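Local atomic coordinates of sugar ABC transporter substrate-binding protein, BlMnBP1 (Bifidobacterium animalis subsp. lactis ATCC 27673, PDB entry 6I5R), a protein that binds mannobiose and probably delivers beta-manno-oligosaccharides to the membrane components of an ABC transporter for uptake into the bacterial cell. Residues S86-T89 against R90-N94; K108-F111 against S112-F115; G324-K327 against N328-K331; K333-A336 against S337-V341; Q388-L391 against L392-V395. One frame throughout, in Å; residues are numbered along the deposited sequence.

Contact 1 (S86-T89 against R90-N94)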
loop_
_atom_site.group_PDB
_atom_site.type_symbol
_atom_site.label_atom_id
_atom_site.label_comp_id
_atom_site.label_asym_id
_atom_site.label_seq_id
_atom_site.Cartn_x
_atom_site.Cartn_y
_atom_site.Cartn_z
ATOM N N SER A 86 12.273 -4.365 -9.880
ATOM C CA SER A 86 12.626 -3.936 -11.230
ATOM C C SER A 86 12.534 -2.417 -11.396
ATOM O O SER A 86 13.388 -1.815 -12.064
ATOM C CB SER A 86 11.761 -4.656 -12.264
ATOM O OG SER A 86 10.410 -4.385 -12.059
ATOM N N ALA A 87 11.547 -1.770 -10.767
ATOM C CA ALA A 87 11.505 -0.311 -10.773
ATOM C C ALA A 87 12.734 0.303 -10.096
ATOM O O ALA A 87 13.264 1.328 -10.557
ATOM C CB ALA A 87 10.232 0.186 -10.089
ATOM N N LEU A 88 13.197 -0.280 -8.986
ATOM C CA LEU A 88 14.344 0.329 -8.334
ATOM C C LEU A 88 15.588 0.157 -9.197
ATOM O O LEU A 88 16.404 1.077 -9.340
ATOM C CB LEU A 88 14.547 -0.249 -6.956
ATOM C CG LEU A 88 15.398 0.640 -6.069
ATOM C CD1 LEU A 88 14.735 1.943 -5.714
ATOM C CD2 LEU A 88 15.699 -0.158 -4.817
ATOM N N THR A 89 15.734 -1.012 -9.802
ATOM C CA THR A 89 16.832 -1.224 -10.735
ATOM C C THR A 89 16.828 -0.191 -11.859
ATOM O O THR A 89 17.860 0.430 -12.152
ATOM C CB THR A 89 16.749 -2.641 -11.284
ATOM O OG1 THR A 89 16.948 -3.576 -10.214
ATOM C CG2 THR A 89 17.811 -2.847 -12.374
ATOM N N ARG A 90 15.676 0.034 -12.490
ATOM C CA ARG A 90 15.644 1.019 -13.569
ATOM C C ARG A 90 15.959 2.408 -13.043
ATOM O O ARG A 90 16.659 3.183 -13.701
ATOM C CB ARG A 90 14.290 1.024 -14.283
ATOM C CG ARG A 90 13.989 -0.295 -14.975
ATOM C CD ARG A 90 14.586 -0.421 -16.377
ATOM N NE ARG A 90 13.944 0.497 -17.309
ATOM C CZ ARG A 90 12.818 0.249 -17.972
ATOM N NH1 ARG A 90 12.187 -0.904 -17.810
ATOM N NH2 ARG A 90 12.317 1.160 -18.806
ATOM N N LEU A 91 15.445 2.742 -11.860
ATOM C CA LEU A 91 15.770 4.034 -11.268
ATOM C C LEU A 91 17.270 4.194 -11.069
ATOM O O LEU A 91 17.830 5.260 -11.348
ATOM C CB LEU A 91 15.052 4.210 -9.932
ATOM C CG LEU A 91 13.925 5.220 -9.778
ATOM C CD1 LEU A 91 13.572 5.336 -8.281
ATOM C CD2 LEU A 91 14.260 6.548 -10.377
ATOM N N GLN A 92 17.954 3.157 -10.601
ATOM C CA GLN A 92 19.381 3.303 -10.337
ATOM C C GLN A 92 20.244 3.289 -11.595
ATOM O O GLN A 92 21.440 3.578 -11.515
ATOM C CB GLN A 92 19.837 2.210 -9.369
ATOM C CG GLN A 92 19.011 2.270 -8.097
ATOM C CD GLN A 92 19.171 1.065 -7.215
ATOM O OE1 GLN A 92 19.555 -0.024 -7.680
ATOM N NE2 GLN A 92 18.868 1.231 -5.928
ATOM N N ALA A 93 19.684 2.950 -12.740
ATOM C CA ALA A 93 20.377 3.092 -14.011
ATOM C C ALA A 93 20.431 4.545 -14.480
ATOM O O ALA A 93 21.236 4.874 -15.353
ATOM C CB ALA A 93 19.682 2.243 -15.074
ATOM N N ASN A 94 19.574 5.406 -13.949
ATOM C CA ASN A 94 19.664 6.849 -14.146
ATOM C C ASN A 94 19.727 7.248 -15.621
ATOM O O ASN A 94 20.638 7.965 -16.055
ATOM C CB ASN A 94 20.882 7.421 -13.414
ATOM C CG ASN A 94 20.863 8.935 -13.333
ATOM O OD1 ASN A 94 19.809 9.569 -13.396
ATOM N ND2 ASN A 94 22.036 9.529 -13.183
#
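The flat amide of Gln92 has one face turned to Leu88, which supplies both an apolar branch point and a carbonyl oxygen to that face. Leu88 CG stands over it 3.5 Å from Gln92 NE2, with CD2 alongside, while Leu88 O comes up on the same face, 3.5 Å from Gln92 CD. Two torsions make this meeting possible. Leu88 holds CG opposite its backbone N (chi1 -161°), and Gln92 turns CG back beside its own N before running on extended (chi2 167°), so that the two chains cross obliquely one turn apart. The other flat group, the guanidinium of Arg90, is held through its nitrogens: NE bonds to Ser97 OG and NH1 to Gln78 OE1. Arg90 CG, nearer the backbone, rests 3.3 Å from Ser86 O. The setting is the last turns of helix 83-93, which links strands 73-79 and 100-102; these lie parallel on either side of strand 38-44 in the sheet of this binding-protein lobe. Three successive i to i+4 bonds run through the segment, from Arg90 N to Ser86 O (3.0 Å), Leu91 N to Ala87 O and Gln92 N to Leu88 O. The fourth, from Ala93 N to Thr89 O, is weak at 3.2 Å, and Asn94 then leaves helical geometry with a positive phi. Leu88 and Leu91 approach loosely, CD1 to CD1 at 4.4 Å, and Leu91 continues inward to Met101 of strand 100-102. Thr89 directs OG1 back along the helix to Asp85 O, and Ser86 OG bonds to Asn82 O.

Contact 2 (K108-F111 against S112-F115). With ZN (zinc ion), chain J.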
loop_
_atom_site.group_PDB
_atom_site.type_symbol
_atom_site.label_atom_id
_atom_site.label_comp_id
_atom_site.label_asym_id
_atom_site.label_seq_id
_atom_site.Cartn_x
_atom_site.Cartn_y
_atom_site.Cartn_z
ATOM N N LYS A 108 12.890 9.790 0.667
ATOM C CA LYS A 108 12.339 11.087 0.298
ATOM C C LYS A 108 13.437 12.070 -0.051
ATOM O O LYS A 108 13.339 12.813 -1.024
ATOM C CB LYS A 108 11.518 11.678 1.443
ATOM C CG LYS A 108 10.205 11.019 1.697
ATOM C CD LYS A 108 9.693 11.539 3.013
ATOM C CE LYS A 108 8.227 11.280 3.190
ATOM N NZ LYS A 108 7.862 11.956 4.458
ATOM N N SER A 109 14.482 12.105 0.764
ATOM C CA SER A 109 15.561 13.033 0.508
ATOM C C SER A 109 16.229 12.794 -0.843
ATOM O O SER A 109 17.001 13.654 -1.291
ATOM C CB SER A 109 16.590 12.915 1.625
ATOM O OG SER A 109 17.167 11.619 1.570
ATOM N N GLU A 110 15.975 11.651 -1.494
ATOM C CA GLU A 110 16.543 11.381 -2.802
ATOM C C GLU A 110 15.551 11.607 -3.936
ATOM O O GLU A 110 15.915 11.429 -5.104
ATOM C CB GLU A 110 17.075 9.952 -2.877
ATOM C CG GLU A 110 18.418 9.747 -2.201
ATOM C CD GLU A 110 18.910 8.337 -2.348
ATOM O OE1 GLU A 110 19.572 7.842 -1.410
ATOM O OE2 GLU A 110 18.638 7.715 -3.400
ATOM N N PHE A 111 14.321 12.023 -3.632
ATOM C CA PHE A 111 13.340 12.240 -4.688
ATOM C C PHE A 111 13.880 13.177 -5.756
ATOM O O PHE A 111 13.726 12.934 -6.955
ATOM C CB PHE A 111 12.050 12.825 -4.115
ATOM C CG PHE A 111 11.169 11.821 -3.401
ATOM C CD1 PHE A 111 11.258 10.448 -3.646
ATOM C CD2 PHE A 111 10.234 12.267 -2.470
ATOM C CE1 PHE A 111 10.428 9.549 -2.968
ATOM C CE2 PHE A 111 9.412 11.368 -1.789
ATOM C CZ PHE A 111 9.499 10.023 -2.054
ATOM N N SER A 112 14.455 14.302 -5.336
ATOM C CA SER A 112 14.899 15.283 -6.315
ATOM C C SER A 112 16.021 14.756 -7.195
ATOM O O SER A 112 16.304 15.367 -8.227
ATOM C CB SER A 112 15.351 16.562 -5.622
ATOM O OG SER A 112 16.498 16.317 -4.839
ATOM N N ASN A 113 16.687 13.670 -6.806
ATOM C CA ASN A 113 17.707 13.082 -7.669
ATOM C C ASN A 113 17.118 12.257 -8.801
ATOM O O ASN A 113 17.863 11.829 -9.690
ATOM C CB ASN A 113 18.661 12.191 -6.877
ATOM C CG ASN A 113 19.506 12.983 -5.931
ATOM O OD1 ASN A 113 19.795 14.149 -6.185
ATOM N ND2 ASN A 113 19.916 12.369 -4.838
ATOM N N TYR A 114 15.822 12.050 -8.804
ATOM C CA TYR A 114 15.173 11.144 -9.733
ATOM C C TYR A 114 13.910 11.695 -10.376
ATOM O O TYR A 114 13.634 11.342 -11.527
ATOM C CB TYR A 114 14.802 9.831 -9.009
ATOM C CG TYR A 114 15.966 8.994 -8.501
ATOM C CD1 TYR A 114 16.884 8.450 -9.390
ATOM C CD2 TYR A 114 16.121 8.713 -7.137
ATOM C CE1 TYR A 114 17.924 7.660 -8.950
ATOM C CE2 TYR A 114 17.197 7.937 -6.685
ATOM C CZ TYR A 114 18.082 7.405 -7.608
ATOM O OH TYR A 114 19.140 6.621 -7.179
ATOM N N PHE A 115 13.125 12.524 -9.684
ATOM C CA PHE A 115 11.747 12.766 -10.054
ATOM C C PHE A 115 11.522 14.248 -10.270
ATOM O O PHE A 115 12.129 15.104 -9.605
ATOM C CB PHE A 115 10.755 12.256 -8.972
ATOM C CG PHE A 115 10.801 10.760 -8.762
ATOM C CD1 PHE A 115 10.518 9.886 -9.797
ATOM C CD2 PHE A 115 11.149 10.239 -7.547
ATOM C CE1 PHE A 115 10.603 8.525 -9.607
ATOM C CE2 PHE A 115 11.227 8.882 -7.355
ATOM C CZ PHE A 115 10.967 8.027 -8.394
HETATM ZN ZN ZN J . 17.231 10.668 3.702
HETATM O O HOH W 1 14.157 15.091 -2.468
HETATM O O HOH W 2 19.925 9.735 -4.959
HETATM O O HOH W 3 19.106 11.019 4.656
#
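Glu110 and Tyr114 lie side by side and point the same way, with the carboxylate plane turned 44° from the ring; Glu110 OE2 passes 3.6 Å from Tyr114 CE2. Asn113 slants across Glu110 instead, and its ND2 reaches the carboxylate through a shared water, which ND2 meets at 2.6 Å and which donates weakly to OE2. Phe111 and Phe115, both buried, are set aslant, Phe111 CD1 being 3.9 Å from Phe115 CD2. Each ring carries an aliphatic carbon over the centre of one face: Lys108 CA on Phe111, Tyr114 CB on Phe115. Phe111 O is gripped twice, by Phe115 N at 2.8 Å, almost straight in line with the carbonyl, and by Tyr114 N at 2.9 Å, from above the carbonyl plane. A second water ties Lys108 O to Ser112 N. Ser109, with OG wedged between its backbone N and carbonyl carbon (chi1 65°), turns that oxygen to the zinc ion at 2.3 Å. The loop between strands 100-102 and 119-120 thus divides its chemistry: aromatic rings anchor it to the lobe, beside Leu91 and Tyr141; Ser109 alone of this turn reaches the metal, beside Asp107, Asp390 and Asn394, while waters bridge polar groups elsewhere.

Contact 3 (G324-K327 against N328-K331); sequences GINK and NISK
Asn326 OD1 accepts the backbone N of Asn328 at 2.9 Å. The donor stands above the amide's carbonyl plane, 57° out of it. This closes an Asx turn inside a type I beta turn running from Asn326 to Ile329, whose own bond, Ile329 N to Asn326 O, is straight but weak at 3.3 Å. The amide arrives there because CG is placed opposite the backbone N of Asn326 (chi1 -171°), folding the side chain forward over the turn. Its other end is taken too: ND2 donates to Asn95 O and Trp98 O, so both ends of the group are pinned and its rotation is fixed. Ile329 CG2 packs against the same side chain, 3.7 Å from Asn326 CB. The Asn328 amide is turned 63° from that of Asn326, and its ND2 goes to Asn94 OD1 and Asn95 O. Were Asn326 an alanine, Asn328 N and Trp98 O are likely to lose this partner, and Asn95 O one of its two donors, letting the turn relax. Ile325 CG2 meets Ile329 CD1 at 4.2 Å, the two side chains crossing at about a right angle. The turn joins the end of strand 314-325 to helix 331-346, with Ser330 as the N-cap: Ile325 and Ile329 both lean on Ser337 of that helix, while Gly324 and Asn326 pair by backbone bonds with Met101 of strand 100-102 and Asp99 just before it.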
loop_
_atom_site.group_PDB
_atom_site.type_symbol
_atom_site.label_atom_id
_atom_site.label_comp_id
_atom_site.label_asym_id
_atom_site.label_seq_id
_atom_site.Cartn_x
_atom_site.Cartn_y
_atom_site.Cartn_z
ATOM N N GLY A 324 5.491 8.914 -10.427
ATOM C CA GLY A 324 6.615 9.820 -10.492
ATOM C C GLY A 324 7.143 9.892 -11.909
ATOM O O GLY A 324 7.063 8.930 -12.671
ATOM N N ILE A 325 7.675 11.066 -12.250
ATOM C CA ILE A 325 8.131 11.395 -13.599
ATOM C C ILE A 325 9.647 11.529 -13.594
ATOM O O ILE A 325 10.227 12.174 -12.712
ATOM C CB ILE A 325 7.480 12.693 -14.116
ATOM C CG1 ILE A 325 5.963 12.513 -14.210
ATOM C CG2 ILE A 325 8.017 13.073 -15.476
ATOM C CD1 ILE A 325 5.195 13.777 -14.345
ATOM N N ASN A 326 10.278 10.944 -14.612
ATOM C CA ASN A 326 11.735 10.878 -14.721
ATOM C C ASN A 326 12.325 12.265 -14.999
ATOM O O ASN A 326 12.052 12.856 -16.051
ATOM C CB ASN A 326 12.082 9.896 -15.848
ATOM C CG ASN A 326 13.553 9.557 -15.932
ATOM O OD1 ASN A 326 14.382 10.143 -15.261
ATOM N ND2 ASN A 326 13.880 8.599 -16.807
ATOM N N LYS A 327 13.143 12.771 -14.104
ATOM C CA LYS A 327 13.716 14.064 -14.379
ATOM C C LYS A 327 14.679 14.054 -15.573
ATOM O O LYS A 327 15.002 15.085 -16.097
ATOM C CB LYS A 327 14.456 14.592 -13.166
ATOM C CG LYS A 327 15.479 13.653 -12.666
ATOM C CD LYS A 327 16.661 13.625 -13.565
ATOM C CE LYS A 327 17.922 13.325 -12.817
ATOM N NZ LYS A 327 19.048 14.116 -13.379
ATOM N N ASN A 328 15.131 12.883 -15.984
ATOM C CA ASN A 328 16.114 12.821 -17.064
ATOM C C ASN A 328 15.510 13.046 -18.442
ATOM O O ASN A 328 16.254 13.221 -19.416
ATOM C CB ASN A 328 16.811 11.465 -17.076
ATOM C CG ASN A 328 17.680 11.240 -15.868
ATOM O OD1 ASN A 328 18.237 12.169 -15.323
ATOM N ND2 ASN A 328 17.846 9.986 -15.482
ATOM N N ILE A 329 14.194 13.000 -18.576
ATOM C CA ILE A 329 13.623 13.020 -19.913
ATOM C C ILE A 329 13.426 14.453 -20.398
ATOM O O ILE A 329 13.540 15.416 -19.627
ATOM C CB ILE A 329 12.305 12.225 -19.971
ATOM C CG1 ILE A 329 11.172 12.998 -19.271
ATOM C CG2 ILE A 329 12.502 10.826 -19.388
ATOM C CD1 ILE A 329 9.931 12.196 -19.084
ATOM N N SER A 330 13.134 14.587 -21.688
ATOM C CA SER A 330 13.022 15.893 -22.345
ATOM C C SER A 330 11.873 16.695 -21.749
ATOM O O SER A 330 10.975 16.145 -21.105
ATOM C CB SER A 330 12.790 15.705 -23.846
ATOM O OG SER A 330 11.480 15.219 -24.115
ATOM N N LYS A 331 11.902 18.024 -21.971
ATOM C CA LYS A 331 10.804 18.849 -21.470
ATOM C C LYS A 331 9.473 18.387 -22.066
ATOM O O LYS A 331 8.457 18.325 -21.357
ATOM C CB LYS A 331 11.031 20.345 -21.750
ATOM C CG LYS A 331 11.075 20.753 -23.220
ATOM C CD LYS A 331 10.703 22.235 -23.465
ATOM C CE LYS A 331 11.529 22.850 -24.625
ATOM N NZ LYS A 331 11.811 21.954 -25.823
#

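Contact 4 (K333-A336 against S337-V341); sequences KQEA and SMIFV
Ser337 uses the carbonyl of Lys333 twice. Lys333 O takes the Ser337 backbone N at 2.8 Å and the hydroxyl OG, also at 2.8 Å, the two donors coming from opposite faces of its plane. The hydroxyl can do this because OG lies beside its own backbone N (chi1 -67°) and so bends back along the helix. With alanine in place of Ser337, Lys333 O is likely to keep only its backbone donor. The remaining polar contacts are ordinary i to i+4 bonds: Met338 N to Gln334 O at 3.0 Å, Ile339 N to Glu335 O at 2.9 Å and Phe340 N to Ala336 O at 3.0 Å. Apolar contact is lighter, the aliphatic CG of Glu335 approaching Ile339 CD1 at 4.2 Å. Separately, Ile339 CG1 lies 3.1 Å from the backbone oxygen Glu335 O. Helix 331-346 rests against strands 38-44, 100-102 and 314-325 of the sheet; Phe340 meets Phe42 and Phe66 edge-to-face, and Gln334 is hydrogen-bonded to Lys19 N and Gly17 O near the chain's start. The chemistry implies that the buried hydroxyl is satisfied by the helix's own carbonyl, which probably eases its burial beside Ile40, Ile100 and Ile325.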
loop_
_atom_site.group_PDB
_atom_site.type_symbol
_atom_site.label_atom_id
_atom_site.label_comp_id
_atom_site.label_asym_id
_atom_site.label_seq_id
_atom_site.Cartn_x
_atom_site.Cartn_y
_atom_site.Cartn_z
ATOM N N LYS A 333 8.536 15.324 -22.976
ATOM C CA LYS A 333 8.055 14.102 -22.336
ATOM C C LYS A 333 7.704 14.335 -20.876
ATOM O O LYS A 333 6.789 13.696 -20.351
ATOM C CB LYS A 333 9.091 12.982 -22.460
ATOM C CG LYS A 333 9.306 12.578 -23.915
ATOM C CD LYS A 333 10.197 11.339 -24.044
ATOM C CE LYS A 333 10.395 10.971 -25.515
ATOM N NZ LYS A 333 10.922 9.603 -25.631
ATOM N N GLN A 334 8.426 15.225 -20.198
ATOM C CA GLN A 334 8.016 15.609 -18.855
ATOM C C GLN A 334 6.603 16.177 -18.849
ATOM O O GLN A 334 5.782 15.832 -17.990
ATOM C CB GLN A 334 8.997 16.624 -18.274
ATOM C CG GLN A 334 10.349 16.066 -17.917
ATOM C CD GLN A 334 11.169 17.037 -17.124
ATOM O OE1 GLN A 334 10.678 18.067 -16.742
ATOM N NE2 GLN A 334 12.426 16.694 -16.843
ATOM N N GLU A 335 6.292 17.047 -19.801
ATOM C CA GLU A 335 4.969 17.653 -19.825
ATOM C C GLU A 335 3.917 16.647 -20.269
ATOM O O GLU A 335 2.839 16.552 -19.661
ATOM C CB GLU A 335 4.976 18.877 -20.750
ATOM C CG GLU A 335 3.715 19.705 -20.630
ATOM C CD GLU A 335 3.644 20.825 -21.644
ATOM O OE1 GLU A 335 4.719 21.255 -22.143
ATOM O OE2 GLU A 335 2.508 21.283 -21.908
ATOM N N ALA A 336 4.227 15.843 -21.287
ATOM C CA ALA A 336 3.303 14.793 -21.690
ATOM C C ALA A 336 2.996 13.872 -20.516
ATOM O O ALA A 336 1.847 13.490 -20.298
ATOM C CB ALA A 336 3.874 13.989 -22.848
ATOM N N SER A 337 4.021 13.537 -19.736
ATOM C CA SER A 337 3.834 12.611 -18.621
ATOM C C SER A 337 2.985 13.241 -17.527
ATOM O O SER A 337 2.175 12.558 -16.895
ATOM C CB SER A 337 5.195 12.192 -18.063
ATOM O OG SER A 337 5.939 11.413 -18.988
ATOM N N MET A 338 3.175 14.545 -17.280
ATOM C CA MET A 338 2.425 15.212 -16.216
ATOM C C MET A 338 0.968 15.394 -16.616
ATOM O O MET A 338 0.065 15.310 -15.764
ATOM C CB MET A 338 3.075 16.559 -15.867
ATOM C CG MET A 338 2.500 17.189 -14.619
ATOM S SD MET A 338 3.368 18.687 -14.048
ATOM C CE MET A 338 5.087 18.188 -13.952
ATOM N N ILE A 339 0.725 15.611 -17.911
ATOM C CA ILE A 339 -0.640 15.595 -18.431
ATOM C C ILE A 339 -1.292 14.235 -18.201
ATOM O O ILE A 339 -2.417 14.151 -17.709
ATOM C CB ILE A 339 -0.638 15.977 -19.921
ATOM C CG1 ILE A 339 -0.134 17.413 -20.058
ATOM C CG2 ILE A 339 -2.016 15.793 -20.523
ATOM C CD1 ILE A 339 0.049 17.897 -21.497
ATOM N N PHE A 340 -0.595 13.140 -18.541
ATOM C CA PHE A 340 -1.183 11.820 -18.336
ATOM C C PHE A 340 -1.441 11.541 -16.853
ATOM O O PHE A 340 -2.470 10.965 -16.495
ATOM C CB PHE A 340 -0.278 10.736 -18.943
ATOM C CG PHE A 340 -0.823 9.350 -18.758
ATOM C CD1 PHE A 340 -1.943 8.942 -19.463
ATOM C CD2 PHE A 340 -0.240 8.476 -17.866
ATOM C CE1 PHE A 340 -2.486 7.697 -19.270
ATOM C CE2 PHE A 340 -0.781 7.205 -17.671
ATOM C CZ PHE A 340 -1.896 6.821 -18.385
ATOM N N VAL A 341 -0.513 11.919 -15.972
ATOM C CA VAL A 341 -0.760 11.718 -14.543
ATOM C C VAL A 341 -1.981 12.514 -14.101
ATOM O O VAL A 341 -2.839 12.024 -13.359
ATOM C CB VAL A 341 0.485 12.099 -13.722
ATOM C CG1 VAL A 341 0.146 12.171 -12.242
ATOM C CG2 VAL A 341 1.598 11.109 -13.953
#

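Contact 5 (Q388-L391 against L392-V395); sequences QEDL and LANV. With ZN (zinc ion), chain J.
Asp390 meets Asn394 four residues on, the carboxylate and amide planes standing 80° apart. Its CB lies 4.1 Å from Asn394 ND2; from there CG is thrown opposite the backbone N (chi1 -166°), which carries the carboxylate to the zinc ion. OD1 binds the metal at 2.2 Å and has Ala393 CB as a neighbour at 3.6 Å. OD2 binds it at 2.1 Å, making the carboxylate bidentate, and also accepts Asn394 ND2 at 2.8 Å from well above its plane. Asn394 answers with OD1 on the same zinc at 2.3 Å, so its amide is held at both ends, by metal and by carboxylate. A water molecule, Asp107 and Ser109 complete the site. The negative charge of Asp390 is probably largely balanced by the cation. Underneath, Asn394 N bonds to Asp390 O and Val395 N to Leu391 O, while a water bridges Glu389 O and Ala393 N, standing in where the helix is only beginning. Leu391 CD1 runs beside Val395 CG2 at 4.1 Å. The site thus ties the start of helix 391-399 to the loop after strand 100-102, with Val395 against helix 425-443, and Leu391 and Leu392 against helix 217-224.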
loop_
_atom_site.group_PDB
_atom_site.type_symbol
_atom_site.label_atom_id
_atom_site.label_comp_id
_atom_site.label_asym_id
_atom_site.label_seq_id
_atom_site.Cartn_x
_atom_site.Cartn_y
_atom_site.Cartn_z
ATOM N N GLN A 388 12.212 17.280 10.156
ATOM C CA GLN A 388 12.285 15.850 10.424
ATOM C C GLN A 388 11.704 15.025 9.283
ATOM O O GLN A 388 11.482 13.828 9.448
ATOM C CB GLN A 388 11.558 15.508 11.731
ATOM C CG GLN A 388 12.355 15.794 12.996
ATOM C CD GLN A 388 11.756 15.122 14.258
ATOM O OE1 GLN A 388 12.479 14.549 15.099
ATOM N NE2 GLN A 388 10.438 15.211 14.403
ATOM N N GLU A 389 11.495 15.629 8.113
ATOM C CA GLU A 389 10.796 14.927 7.040
ATOM C C GLU A 389 11.519 13.643 6.662
ATOM O O GLU A 389 10.882 12.659 6.275
ATOM C CB GLU A 389 10.676 15.857 5.839
ATOM C CG GLU A 389 9.574 15.523 4.844
ATOM C CD GLU A 389 9.386 16.628 3.790
ATOM O OE1 GLU A 389 10.250 17.504 3.688
ATOM O OE2 GLU A 389 8.372 16.618 3.065
ATOM N N ASP A 390 12.834 13.639 6.803
ATOM C CA ASP A 390 13.714 12.574 6.352
ATOM C C ASP A 390 14.051 11.587 7.458
ATOM O O ASP A 390 14.764 10.604 7.214
ATOM C CB ASP A 390 15.006 13.200 5.803
ATOM C CG ASP A 390 15.834 12.216 5.012
ATOM O OD1 ASP A 390 15.247 11.280 4.435
ATOM O OD2 ASP A 390 17.073 12.360 4.955
ATOM N N LEU A 391 13.555 11.824 8.671
ATOM C CA LEU A 391 14.019 11.052 9.811
ATOM C C LEU A 391 13.594 9.586 9.702
ATOM O O LEU A 391 14.399 8.685 9.957
ATOM C CB LEU A 391 13.483 11.674 11.103
ATOM C CG LEU A 391 13.987 10.936 12.329
ATOM C CD1 LEU A 391 15.487 11.139 12.483
ATOM C CD2 LEU A 391 13.252 11.388 13.571
ATOM N N LEU A 392 12.354 9.329 9.308
ATOM C CA LEU A 392 11.912 7.937 9.198
ATOM C C LEU A 392 12.714 7.203 8.130
ATOM O O LEU A 392 13.144 6.065 8.335
ATOM C CB LEU A 392 10.417 7.844 8.893
ATOM C CG LEU A 392 9.918 6.401 8.677
ATOM C CD1 LEU A 392 9.893 5.565 9.961
ATOM C CD2 LEU A 392 8.547 6.479 8.009
ATOM N N ALA A 393 12.909 7.830 6.969
ATOM C CA ALA A 393 13.643 7.163 5.903
ATOM C C ALA A 393 15.054 6.807 6.355
ATOM O O ALA A 393 15.566 5.725 6.038
ATOM C CB ALA A 393 13.678 8.048 4.655
ATOM N N ASN A 394 15.683 7.693 7.134
ATOM C CA ASN A 394 17.066 7.512 7.532
ATOM C C ASN A 394 17.214 6.477 8.638
ATOM O O ASN A 394 18.155 5.680 8.629
ATOM C CB ASN A 394 17.634 8.854 7.975
ATOM C CG ASN A 394 17.815 9.822 6.819
ATOM O OD1 ASN A 394 17.555 9.509 5.638
ATOM N ND2 ASN A 394 18.189 11.030 7.163
ATOM N N VAL A 395 16.312 6.484 9.613
ATOM C CA VAL A 395 16.345 5.431 10.619
ATOM C C VAL A 395 16.045 4.095 9.967
ATOM O O VAL A 395 16.610 3.062 10.342
ATOM C CB VAL A 395 15.342 5.743 11.746
ATOM C CG1 VAL A 395 15.210 4.557 12.702
ATOM C CG2 VAL A 395 15.742 7.035 12.484
HETATM ZN ZN ZN J . 17.231 10.668 3.702
HETATM O O HOH W 4 9.982 11.345 9.551
HETATM O O HOH W 5 11.272 9.927 5.923
HETATM O O HOH W 3 19.106 11.019 4.656
#

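Depth in the fold sorts these contacts. Contacts 3 and 4 are buried and follow each other directly, strand 314-325 leading through its turn into helix 331-346; Ile325 CD1 packs against the helix at Met338 CA. Contacts 1 and 2 are partly buried and meet through Leu91, whose methyls touch the rings of Tyr114 and Phe115; each also touches contact 3, through Asn94 and Tyr114. Contact 5 lies at the surface and shares a zinc ion and its water with contact 2. Backbone helix bonds and a serine hydroxyl carry contact 4, its apolar packing being against the sheet; contact 1 adds an apolar-amide meeting to its helix bonds, amides shape contact 3, and zinc and water mark contacts 2 and 5.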